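Local atomic coordinates of membrane lipoprotein family protein (Aeropyrum pernix, PDB entry 4PEV), a protein that binds adenosine and, as a BMP-family lipoprotein, probably serves as the solute-binding component of an ABC transporter for nucleosides. Residues V55-D60 / V86-Q91; F157-V162 / W199-G204; G280-Q285 / G297-D302. One frame throughout, in Å; residues are numbered along the deposited sequence.

The three contacts follow one another along a single chain that folds into two lobes, each built on its own sheet, with adenosine bound between them. Interaction 1 pairs two strands of the first sheet; interaction 3 pairs two strands of the second. Interaction 2 lies where the chain leaves strand 152-157 of the first sheet for helix 159-181, and residues 297-302 lead it back through helix 301-313 to strand 320-324. Centres are about 27 Å apart for interactions 1 and 2, and about 20 Å for 1 and 3. Interactions 2 and 3, centred about 13 Å apart, touch through a salt bridge, Glu159 OE2 to Lys299 NZ at 2.7 Å, joining the inter-lobe crossing to the nucleoside site.

Interaction 1 of 3, residues V55-D60 / V86-Q91; sequences VLVLFD and VDVVFQ. With ADN (adenosine), chain F.
Val55 to Leu58 pair with Val88 to Gln91 as neighbouring parallel strands, with axes 4.7 Å apart at closest approach. Val55 N donates to Asp87 O, Val89 N to Val55 O at 2.9 Å, and Val57 N to Val89 O at 2.8 Å, the last with an N-H...O angle of 175°. Beyond it the Gln91 N bond to Val57 O is weak, while Phe59 N regains a sound bond to Gln91 O at 2.9 Å.

Apolar contacts divide between the two faces. On one, Leu56 CD1 reaches Val89 CG1 at 3.7 Å, and Leu58 CD1 lies alongside CB and CG of Gln91, which runs out extended. On the other, Val57 rests CB against Phe90 CD1 and sets CG2 against Val88 CG1.

The aromatic pair lies beside this second group. With CG beside its own backbone N (chi1 -64°), Phe59 swings its ring toward the partner strand, where CE2 comes 3.7 Å from Phe90 CD1. The rings meet rim to rim, planes 5° apart, neither over the other's face. Within each strand, Val57 CG1 lies above one face of Phe59 and Val88 CG1 above one face of Phe90, both offset toward the rim. Replacing Phe59 by an alanine would probably leave the Phe90 rim without its partner and open a gap beside Asn70 on helix 69-84.

That helix connects the strands in a beta-alpha-beta unit, in which strand 87-91 is the outer strand of the first sheet within this chain. After Phe59, Asp60 OD2 lies 3.1 Å from N1 of adenosine and accepts a bond from Leu121 N. Backbone bonds and apolar side chains thus tie the strand to its neighbour, which is consistent with a firm setting for the acidic group next to the purine.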
loop_
_atom_site.group_PDB
_atom_site.type_symbol
_atom_site.label_atom_id
_atom_site.label_comp_id
_atom_site.label_asym_id
_atom_site.label_seq_id
_atom_site.Cartn_x
_atom_site.Cartn_y
_atom_site.Cartn_z
ATOM N N VAL C 55 22.741 -9.882 3.428
ATOM C CA VAL C 55 21.764 -8.806 3.559
ATOM C C VAL C 55 20.910 -9.046 4.789
ATOM O O VAL C 55 20.555 -10.185 5.106
ATOM C CB VAL C 55 20.852 -8.691 2.321
ATOM C CG1 VAL C 55 19.841 -7.567 2.484
ATOM C CG2 VAL C 55 21.658 -8.433 1.060
ATOM N N LEU C 56 20.603 -7.955 5.489
ATOM C CA LEU C 56 19.697 -7.981 6.618
ATOM C C LEU C 56 18.463 -7.209 6.215
ATOM O O LEU C 56 18.560 -6.061 5.772
ATOM C CB LEU C 56 20.327 -7.327 7.846
ATOM C CG LEU C 56 19.468 -7.336 9.117
ATOM C CD1 LEU C 56 19.209 -8.750 9.635
ATOM C CD2 LEU C 56 20.133 -6.494 10.183
ATOM N N VAL C 57 17.310 -7.853 6.348
ATOM C CA VAL C 57 16.033 -7.202 6.128
ATOM C C VAL C 57 15.400 -7.029 7.478
ATOM O O VAL C 57 15.175 -7.999 8.217
ATOM C CB VAL C 57 15.094 -8.015 5.243
ATOM C CG1 VAL C 57 13.756 -7.281 5.097
ATOM C CG2 VAL C 57 15.733 -8.254 3.879
ATOM N N LEU C 58 15.105 -5.779 7.787
ATOM C CA LEU C 58 14.826 -5.367 9.131
ATOM C C LEU C 58 13.445 -4.735 9.083
ATOM O O LEU C 58 13.268 -3.637 8.562
ATOM C CB LEU C 58 15.932 -4.403 9.568
ATOM C CG LEU C 58 16.305 -4.139 11.032
ATOM C CD1 LEU C 58 16.030 -5.302 11.972
ATOM C CD2 LEU C 58 17.761 -3.720 11.118
ATOM N N PHE C 59 12.457 -5.475 9.571
ATOM C CA PHE C 59 11.091 -5.022 9.553
ATOM C C PHE C 59 10.818 -4.008 10.642
ATOM O O PHE C 59 11.558 -3.849 11.616
ATOM C CB PHE C 59 10.109 -6.198 9.666
ATOM C CG PHE C 59 10.167 -7.151 8.497
ATOM C CD1 PHE C 59 9.798 -6.732 7.215
ATOM C CD2 PHE C 59 10.605 -8.464 8.672
ATOM C CE1 PHE C 59 9.865 -7.610 6.128
ATOM C CE2 PHE C 59 10.663 -9.346 7.601
ATOM C CZ PHE C 59 10.295 -8.921 6.326
ATOM N N ASP C 60 9.712 -3.320 10.443
ATOM C CA ASP C 60 9.302 -2.225 11.279
ATOM C C ASP C 60 8.573 -2.816 12.459
ATOM O O ASP C 60 9.096 -2.897 13.552
ATOM C CB ASP C 60 8.344 -1.326 10.472
ATOM C CG ASP C 60 8.588 0.096 10.695
ATOM O OD1 ASP C 60 9.501 0.385 11.486
ATOM O OD2 ASP C 60 7.896 0.919 10.074
ATOM N N VAL C 86 22.539 -14.319 -2.915
ATOM C CA VAL C 86 22.880 -13.661 -1.646
ATOM C C VAL C 86 22.253 -14.376 -0.435
ATOM O O VAL C 86 21.285 -15.130 -0.587
ATOM C CB VAL C 86 22.497 -12.150 -1.648
ATOM C CG1 VAL C 86 22.594 -11.557 -3.042
ATOM C CG2 VAL C 86 21.107 -11.903 -1.114
ATOM N N ASP C 87 22.818 -14.140 0.758
ATOM C CA ASP C 87 22.244 -14.625 2.028
ATOM C C ASP C 87 21.371 -13.541 2.605
ATOM O O ASP C 87 21.828 -12.421 2.800
ATOM C CB ASP C 87 23.310 -14.960 3.073
ATOM C CG ASP C 87 24.402 -15.865 2.532
ATOM O OD1 ASP C 87 24.143 -16.647 1.574
ATOM O OD2 ASP C 87 25.536 -15.788 3.071
ATOM N N VAL C 88 20.115 -13.872 2.874
ATOM C CA VAL C 88 19.215 -12.951 3.538
ATOM C C VAL C 88 18.924 -13.433 4.967
ATOM O O VAL C 88 18.721 -14.617 5.203
ATOM C CB VAL C 88 17.929 -12.776 2.720
ATOM C CG1 VAL C 88 16.916 -11.923 3.465
ATOM C CG2 VAL C 88 18.249 -12.131 1.384
ATOM N N VAL C 89 18.963 -12.504 5.918
ATOM C CA VAL C 89 18.475 -12.720 7.275
ATOM C C VAL C 89 17.341 -11.730 7.493
ATOM O O VAL C 89 17.489 -10.556 7.177
ATOM C CB VAL C 89 19.572 -12.426 8.312
ATOM C CG1 VAL C 89 19.007 -12.468 9.730
ATOM C CG2 VAL C 89 20.727 -13.396 8.155
ATOM N N PHE C 90 16.208 -12.198 8.013
ATOM C CA PHE C 90 15.101 -11.307 8.381
ATOM C C PHE C 90 15.176 -11.062 9.866
ATOM O O PHE C 90 15.798 -11.822 10.594
ATOM C CB PHE C 90 13.756 -11.914 8.027
ATOM C CG PHE C 90 13.594 -12.185 6.567
ATOM C CD1 PHE C 90 13.254 -11.165 5.698
ATOM C CD2 PHE C 90 13.799 -13.458 6.056
ATOM C CE1 PHE C 90 13.102 -11.405 4.353
ATOM C CE2 PHE C 90 13.648 -13.708 4.707
ATOM C CZ PHE C 90 13.292 -12.685 3.855
ATOM N N GLN C 91 14.562 -9.980 10.315
ATOM C CA GLN C 91 14.571 -9.662 11.732
ATOM C C GLN C 91 13.461 -8.675 12.075
ATOM O O GLN C 91 13.223 -7.706 11.342
ATOM C CB GLN C 91 15.928 -9.090 12.117
ATOM C CG GLN C 91 16.069 -8.820 13.600
ATOM C CD GLN C 91 17.463 -8.393 13.974
ATOM O OE1 GLN C 91 18.443 -8.812 13.362
ATOM N NE2 GLN C 91 17.560 -7.555 14.992
HETATM O "O5'" ADN F . -0.849 -1.477 4.075
HETATM C "C5'" ADN F . -0.958 -0.101 3.663
HETATM C "C4'" ADN F . 0.309 0.742 3.836
HETATM O "O4'" ADN F . 0.664 0.901 5.212
HETATM C "C3'" ADN F . 1.586 0.222 3.182
HETATM O "O3'" ADN F . 1.632 0.505 1.780
HETATM C "C2'" ADN F . 2.669 0.933 3.987
HETATM O "O2'" ADN F . 2.924 2.270 3.535
HETATM C "C1'" ADN F . 2.078 0.977 5.371
HETATM N N9 ADN F . 2.514 -0.181 6.175
HETATM C C8 ADN F . 2.019 -1.440 6.143
HETATM N N7 ADN F . 2.656 -2.244 7.036
HETATM C C5 ADN F . 3.572 -1.472 7.658
HETATM C C6 ADN F . 4.598 -1.652 8.707
HETATM N N6 ADN F . 4.767 -2.860 9.278
HETATM N N1 ADN F . 5.357 -0.585 9.061
HETATM C C2 ADN F . 5.209 0.629 8.489
HETATM N N3 ADN F . 4.302 0.866 7.532
HETATM C C4 ADN F . 3.478 -0.119 7.082
#

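Interaction 2 of 3, residues F157-V162 / W199-G204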
loop_
_atom_site.group_PDB
_atom_site.type_symbol
_atom_site.label_atom_id
_atom_site.label_comp_id
_atom_site.label_asym_id
_atom_site.label_seq_id
_atom_site.Cartn_x
_atom_site.Cartn_y
_atom_site.Cartn_z
ATOM N N PHE C 157 7.618 6.210 -2.383
ATOM C CA PHE C 157 6.570 6.077 -3.388
ATOM C C PHE C 157 5.702 7.320 -3.397
ATOM O O PHE C 157 5.662 8.073 -2.426
ATOM C CB PHE C 157 5.725 4.834 -3.138
ATOM C CG PHE C 157 6.487 3.545 -3.277
ATOM C CD1 PHE C 157 7.222 3.040 -2.212
ATOM C CD2 PHE C 157 6.455 2.833 -4.456
ATOM C CE1 PHE C 157 7.922 1.853 -2.336
ATOM C CE2 PHE C 157 7.151 1.643 -4.589
ATOM C CZ PHE C 157 7.884 1.151 -3.527
ATOM N N ARG C 158 5.027 7.541 -4.514
ATOM C CA ARG C 158 4.087 8.643 -4.630
ATOM C C ARG C 158 2.679 8.046 -4.540
ATOM O O ARG C 158 2.005 7.852 -5.557
ATOM C CB ARG C 158 4.325 9.393 -5.946
ATOM C CG ARG C 158 5.712 10.028 -6.070
ATOM C CD ARG C 158 5.823 10.912 -7.315
ATOM N NE ARG C 158 5.693 10.134 -8.550
ATOM C CZ ARG C 158 6.678 9.439 -9.121
ATOM N NH1 ARG C 158 7.906 9.434 -8.596
ATOM N NH2 ARG C 158 6.438 8.744 -10.233
ATOM N N GLU C 159 2.260 7.751 -3.308
ATOM C CA GLU C 159 1.029 7.008 -3.033
ATOM C C GLU C 159 -0.225 7.738 -3.473
ATOM O O GLU C 159 -1.245 7.113 -3.737
ATOM C CB GLU C 159 0.895 6.702 -1.541
ATOM C CG GLU C 159 1.801 5.600 -1.025
ATOM C CD GLU C 159 3.199 6.065 -0.657
ATOM O OE1 GLU C 159 3.509 7.269 -0.768
ATOM O OE2 GLU C 159 4.000 5.205 -0.239
ATOM N N GLN C 160 -0.163 9.059 -3.534
ATOM C CA GLN C 160 -1.277 9.843 -4.051
ATOM C C GLN C 160 -1.702 9.307 -5.424
ATOM O O GLN C 160 -2.901 9.223 -5.747
ATOM C CB GLN C 160 -0.904 11.327 -4.169
ATOM C CG GLN C 160 -0.311 11.956 -2.908
ATOM C CD GLN C 160 1.197 12.191 -2.987
ATOM O OE1 GLN C 160 1.966 11.328 -3.416
ATOM N NE2 GLN C 160 1.622 13.371 -2.569
ATOM N N GLU C 161 -0.709 8.925 -6.220
ATOM C CA GLU C 161 -0.952 8.579 -7.600
ATOM C C GLU C 161 -1.878 7.369 -7.673
ATOM O O GLU C 161 -2.959 7.460 -8.266
ATOM C CB GLU C 161 0.373 8.366 -8.355
ATOM C CG GLU C 161 1.250 9.626 -8.404
ATOM C CD GLU C 161 2.472 9.531 -9.324
ATOM O OE1 GLU C 161 2.667 8.518 -10.029
ATOM O OE2 GLU C 161 3.259 10.500 -9.339
ATOM N N VAL C 162 -1.493 6.264 -7.033
ATOM C CA VAL C 162 -2.308 5.034 -7.067
ATOM C C VAL C 162 -3.625 5.121 -6.246
ATOM O O VAL C 162 -4.658 4.619 -6.682
ATOM C CB VAL C 162 -1.477 3.791 -6.658
ATOM C CG1 VAL C 162 -1.252 3.731 -5.151
ATOM C CG2 VAL C 162 -2.143 2.514 -7.142
ATOM N N TRP C 199 -0.525 9.624 4.835
ATOM C CA TRP C 199 -1.004 10.945 4.450
ATOM C C TRP C 199 -1.193 10.950 2.934
ATOM O O TRP C 199 -2.223 11.387 2.426
ATOM C CB TRP C 199 -0.032 12.048 4.827
ATOM C CG TRP C 199 0.286 12.172 6.274
ATOM C CD1 TRP C 199 -0.352 11.574 7.314
ATOM C CD2 TRP C 199 1.313 12.991 6.849
ATOM N NE1 TRP C 199 0.228 11.947 8.513
ATOM C CE2 TRP C 199 1.251 12.821 8.254
ATOM C CE3 TRP C 199 2.291 13.850 6.310
ATOM C CZ2 TRP C 199 2.136 13.471 9.134
ATOM C CZ3 TRP C 199 3.173 14.495 7.181
ATOM C CH2 TRP C 199 3.089 14.298 8.580
ATOM N N ARG C 200 -0.205 10.434 2.214
ATOM C CA ARG C 200 -0.268 10.403 0.761
ATOM C C ARG C 200 -1.403 9.526 0.235
ATOM O O ARG C 200 -2.061 9.891 -0.746
ATOM C CB ARG C 200 1.069 9.952 0.178
ATOM C CG ARG C 200 2.190 10.919 0.501
ATOM C CD ARG C 200 3.416 10.750 -0.386
ATOM N NE ARG C 200 4.336 9.741 0.120
ATOM C CZ ARG C 200 5.061 9.882 1.218
ATOM N NH1 ARG C 200 4.966 10.991 1.947
ATOM N NH2 ARG C 200 5.882 8.905 1.595
ATOM N N PHE C 201 -1.628 8.379 0.882
ATOM C CA PHE C 201 -2.768 7.522 0.542
ATOM C C PHE C 201 -4.042 8.319 0.740
ATOM O O PHE C 201 -4.835 8.446 -0.182
ATOM C CB PHE C 201 -2.833 6.238 1.405
ATOM C CG PHE C 201 -1.944 5.114 0.918
ATOM C CD1 PHE C 201 -2.280 4.382 -0.208
ATOM C CD2 PHE C 201 -0.776 4.773 1.600
ATOM C CE1 PHE C 201 -1.469 3.336 -0.647
ATOM C CE2 PHE C 201 0.037 3.737 1.161
ATOM C CZ PHE C 201 -0.311 3.014 0.040
ATOM N N HIS C 202 -4.217 8.859 1.946
ATOM C CA HIS C 202 -5.433 9.578 2.298
ATOM C C HIS C 202 -5.710 10.657 1.272
ATOM O O HIS C 202 -6.755 10.650 0.627
ATOM C CB HIS C 202 -5.341 10.191 3.693
ATOM C CG HIS C 202 -6.630 10.771 4.177
ATOM N ND1 HIS C 202 -6.749 11.392 5.399
ATOM C CD2 HIS C 202 -7.860 10.830 3.608
ATOM C CE1 HIS C 202 -7.997 11.798 5.570
ATOM N NE2 HIS C 202 -8.690 11.476 4.495
ATOM N N ILE C 203 -4.769 11.571 1.102
ATOM C CA ILE C 203 -4.919 12.645 0.127
ATOM C C ILE C 203 -5.299 12.131 -1.256
ATOM O O ILE C 203 -6.162 12.695 -1.898
ATOM C CB ILE C 203 -3.620 13.472 0.014
ATOM C CG1 ILE C 203 -3.490 14.391 1.228
ATOM C CG2 ILE C 203 -3.577 14.270 -1.286
ATOM C CD1 ILE C 203 -2.121 15.017 1.352
ATOM N N GLY C 204 -4.643 11.084 -1.723
ATOM C CA GLY C 204 -4.906 10.578 -3.064
ATOM C C GLY C 204 -6.268 9.926 -3.177
ATOM O O GLY C 204 -6.924 10.017 -4.209
HETATM O O HOH W 1 6.398 6.093 0.551
#
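Glu159 and Arg200 form the charged centre of this buried contact. Arg200 NE donates to Glu159 OE1 at 2.8 Å in a salt bridge, meeting the oxygen nearly along its C-O axis, although that oxygen is tilted 25° from the guanidinium plane. The same NE makes a weak, longer bond to Phe157 O at 3.3 Å. An ordered water adds a second connection: it accepts from Phe157 N and from Arg200 NH2, at whose edge it lies in the guanidinium plane, and is hydrogen-bonded to Glu159 OE2 at 2.7 Å. The other strong partner of OE2 is Lys299 NZ, so this carboxylate is shared between two basic side chains.

These residues stand where strand 152-157 of the first sheet gives way to helix 159-181, a crossing between lobes of the type I periplasmic-binding-protein fold. Helix 196-214, which supplies Arg200, belongs to the second lobe.

Apolar and backbone contacts complete the join. With CG beside its own backbone N (chi1 -75°), Glu159 lays CG over one face of the Phe201 ring as a CH-pi contact, 3.6 Å from CG to the ring centroid; the bend at the second torsion then turns the carboxylate off the ring to meet Arg200. Phe201 also touches adenosine. Gln160 crosses the aliphatic part of Arg200, with OE1 3.4 Å from Arg200 CD, and its CA-H points to Arg200 O. One turn farther on, Gly204 lets the two helix backbones come close, its CA lying 3.6 Å from Gln160 O, while Ile203 leans on helix 401-412.

Interaction 3 of 3, residues G280-Q285 / G297-D302; sequences GQDASQ and GLKRVD. With ADN (adenosine), chain F.
The C-terminal ends of strands 277-282 and 293-299, neighbours in the second sheet, form part of the adenosine pocket, with Asp282 and Lys299 adjacent on the two strands. Their short segments run parallel at 13°. Gly297 N donates to Gly280 O at 2.7 Å, from above the carbonyl plane, and Asp282 N donates back to Gly297 O. Lys299 N then reaches Asp282 O at 3.0 Å, in the carbonyl plane on a lone pair and almost straight (174°).

From the last bridge, Leu298 sends CD2 against the chain just after Asp282, 3.5 Å from Ser284 N. Arg300, at the N-cap position of helix 301-313, grips the Asp302 carboxylate side-on with NE and NH2; Arg79 is a second partner of that acid.

Around the ribose the polar atoms converge. Asp282 spreads its carboxylate over two hydroxyls, taking O3' on OD1 at 2.5 Å and O5' on OD2 at 2.9 Å. Lys299 CB lies beside Asp282 OD1, and bends at the second and third torsions carry NZ to O2' at 3.1 Å, with a weak bond to O3'. Salt bridges to Asp142 and Glu159 also hold the ammonium. O3' thus gives its proton to Asp282 and takes a weak bond from Lys299, so a sugar lacking this hydroxyl would probably lose both contacts.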
loop_
_atom_site.group_PDB
_atom_site.type_symbol
_atom_site.label_atom_id
_atom_site.label_comp_id
_atom_site.label_asym_id
_atom_site.label_seq_id
_atom_site.Cartn_x
_atom_site.Cartn_y
_atom_site.Cartn_z
ATOM N N GLY C 280 -7.765 -4.215 -1.969
ATOM C CA GLY C 280 -6.466 -4.621 -1.443
ATOM C C GLY C 280 -5.389 -3.584 -1.646
ATOM O O GLY C 280 -5.534 -2.682 -2.467
ATOM N N GLN C 281 -4.307 -3.702 -0.890
ATOM C CA GLN C 281 -3.179 -2.793 -1.047
ATOM C C GLN C 281 -1.851 -3.519 -0.878
ATOM O O GLN C 281 -1.742 -4.442 -0.066
ATOM C CB GLN C 281 -3.283 -1.610 -0.069
ATOM C CG GLN C 281 -2.199 -0.541 -0.185
ATOM C CD GLN C 281 -2.018 0.017 -1.598
ATOM O OE1 GLN C 281 -2.989 0.351 -2.299
ATOM N NE2 GLN C 281 -0.758 0.129 -2.022
ATOM N N ASP C 282 -0.872 -3.080 -1.674
ATOM C CA ASP C 282 0.544 -3.487 -1.626
ATOM C C ASP C 282 0.728 -4.661 -2.553
ATOM O O ASP C 282 1.296 -4.494 -3.633
ATOM C CB ASP C 282 1.071 -3.737 -0.196
ATOM C CG ASP C 282 1.038 -2.471 0.664
ATOM O OD1 ASP C 282 1.407 -1.405 0.106
ATOM O OD2 ASP C 282 0.644 -2.525 1.868
ATOM N N ALA C 283 0.241 -5.829 -2.165
ATOM C CA ALA C 283 0.135 -6.937 -3.111
ATOM C C ALA C 283 -1.282 -6.950 -3.660
ATOM O O ALA C 283 -2.145 -6.198 -3.184
ATOM C CB ALA C 283 0.447 -8.264 -2.446
ATOM N N SER C 284 -1.505 -7.766 -4.685
ATOM C CA SER C 284 -2.860 -8.112 -5.097
ATOM C C SER C 284 -3.359 -9.117 -4.076
ATOM O O SER C 284 -2.795 -10.211 -3.969
ATOM C CB SER C 284 -2.910 -8.739 -6.504
ATOM O OG SER C 284 -3.813 -9.851 -6.557
ATOM N N GLN C 285 -4.424 -8.753 -3.367
ATOM C CA GLN C 285 -4.948 -9.582 -2.290
ATOM C C GLN C 285 -6.310 -10.218 -2.610
ATOM O O GLN C 285 -6.970 -10.740 -1.714
ATOM C CB GLN C 285 -5.026 -8.751 -1.010
ATOM C CG GLN C 285 -3.671 -8.240 -0.552
ATOM C CD GLN C 285 -3.780 -7.267 0.603
ATOM O OE1 GLN C 285 -4.285 -6.160 0.455
ATOM N NE2 GLN C 285 -3.303 -7.675 1.756
ATOM N N GLY C 297 -4.739 -1.937 -4.978
ATOM C CA GLY C 297 -3.650 -1.005 -5.271
ATOM C C GLY C 297 -2.330 -1.744 -5.098
ATOM O O GLY C 297 -2.161 -2.486 -4.133
ATOM N N LEU C 298 -1.396 -1.570 -6.025
ATOM C CA LEU C 298 -0.113 -2.271 -5.935
ATOM C C LEU C 298 0.967 -1.313 -5.561
ATOM O O LEU C 298 0.986 -0.192 -6.034
ATOM C CB LEU C 298 0.286 -2.902 -7.262
ATOM C CG LEU C 298 -0.676 -3.936 -7.812
ATOM C CD1 LEU C 298 -0.277 -4.255 -9.242
ATOM C CD2 LEU C 298 -0.679 -5.183 -6.944
ATOM N N LYS C 299 1.876 -1.779 -4.718
ATOM C CA LYS C 299 3.065 -1.031 -4.355
ATOM C C LYS C 299 4.214 -2.007 -4.467
ATOM O O LYS C 299 4.252 -3.005 -3.741
ATOM C CB LYS C 299 2.933 -0.495 -2.937
ATOM C CG LYS C 299 4.103 0.365 -2.507
ATOM C CD LYS C 299 3.683 1.591 -1.685
ATOM C CE LYS C 299 3.860 1.392 -0.194
ATOM N NZ LYS C 299 3.581 2.643 0.568
ATOM N N ARG C 300 5.130 -1.743 -5.394
ATOM C CA ARG C 300 6.184 -2.699 -5.716
ATOM C C ARG C 300 7.386 -2.588 -4.786
ATOM O O ARG C 300 8.510 -2.318 -5.218
ATOM C CB ARG C 300 6.599 -2.552 -7.174
ATOM C CG ARG C 300 5.448 -2.710 -8.163
ATOM C CD ARG C 300 4.634 -3.978 -7.912
ATOM N NE ARG C 300 5.479 -5.166 -7.945
ATOM C CZ ARG C 300 5.784 -5.842 -9.045
ATOM N NH1 ARG C 300 5.302 -5.474 -10.214
ATOM N NH2 ARG C 300 6.568 -6.900 -8.980
ATOM N N VAL C 301 7.130 -2.857 -3.507
ATOM C CA VAL C 301 8.169 -2.901 -2.486
ATOM C C VAL C 301 9.217 -3.978 -2.796
ATOM O O VAL C 301 10.398 -3.841 -2.457
ATOM C CB VAL C 301 7.549 -3.179 -1.101
ATOM C CG1 VAL C 301 8.625 -3.351 -0.031
ATOM C CG2 VAL C 301 6.615 -2.051 -0.710
ATOM N N ASP C 302 8.764 -5.056 -3.431
ATOM C CA ASP C 302 9.633 -6.157 -3.826
ATOM C C ASP C 302 10.682 -5.709 -4.816
ATOM O O ASP C 302 11.827 -6.152 -4.742
ATOM C CB ASP C 302 8.815 -7.316 -4.394
ATOM C CG ASP C 302 7.921 -6.909 -5.555
ATOM O OD1 ASP C 302 7.255 -5.840 -5.506
ATOM O OD2 ASP C 302 7.877 -7.688 -6.526
HETATM O "O5'" ADN F . -0.849 -1.477 4.075
HETATM C "C5'" ADN F . -0.958 -0.101 3.663
HETATM C "C4'" ADN F . 0.309 0.742 3.836
HETATM O "O4'" ADN F . 0.664 0.901 5.212
HETATM C "C3'" ADN F . 1.586 0.222 3.182
HETATM O "O3'" ADN F . 1.632 0.505 1.780
HETATM C "C2'" ADN F . 2.669 0.933 3.987
HETATM O "O2'" ADN F . 2.924 2.270 3.535
HETATM C "C1'" ADN F . 2.078 0.977 5.371
HETATM N N9 ADN F . 2.514 -0.181 6.175
HETATM C C8 ADN F . 2.019 -1.440 6.143
HETATM N N7 ADN F . 2.656 -2.244 7.036
HETATM C C5 ADN F . 3.572 -1.472 7.658
HETATM C C6 ADN F . 4.598 -1.652 8.707
HETATM N N6 ADN F . 4.767 -2.860 9.278
HETATM N N1 ADN F . 5.357 -0.585 9.061
HETATM C C2 ADN F . 5.209 0.629 8.489
HETATM N N3 ADN F . 4.302 0.866 7.532
HETATM C C4 ADN F . 3.478 -0.119 7.082
#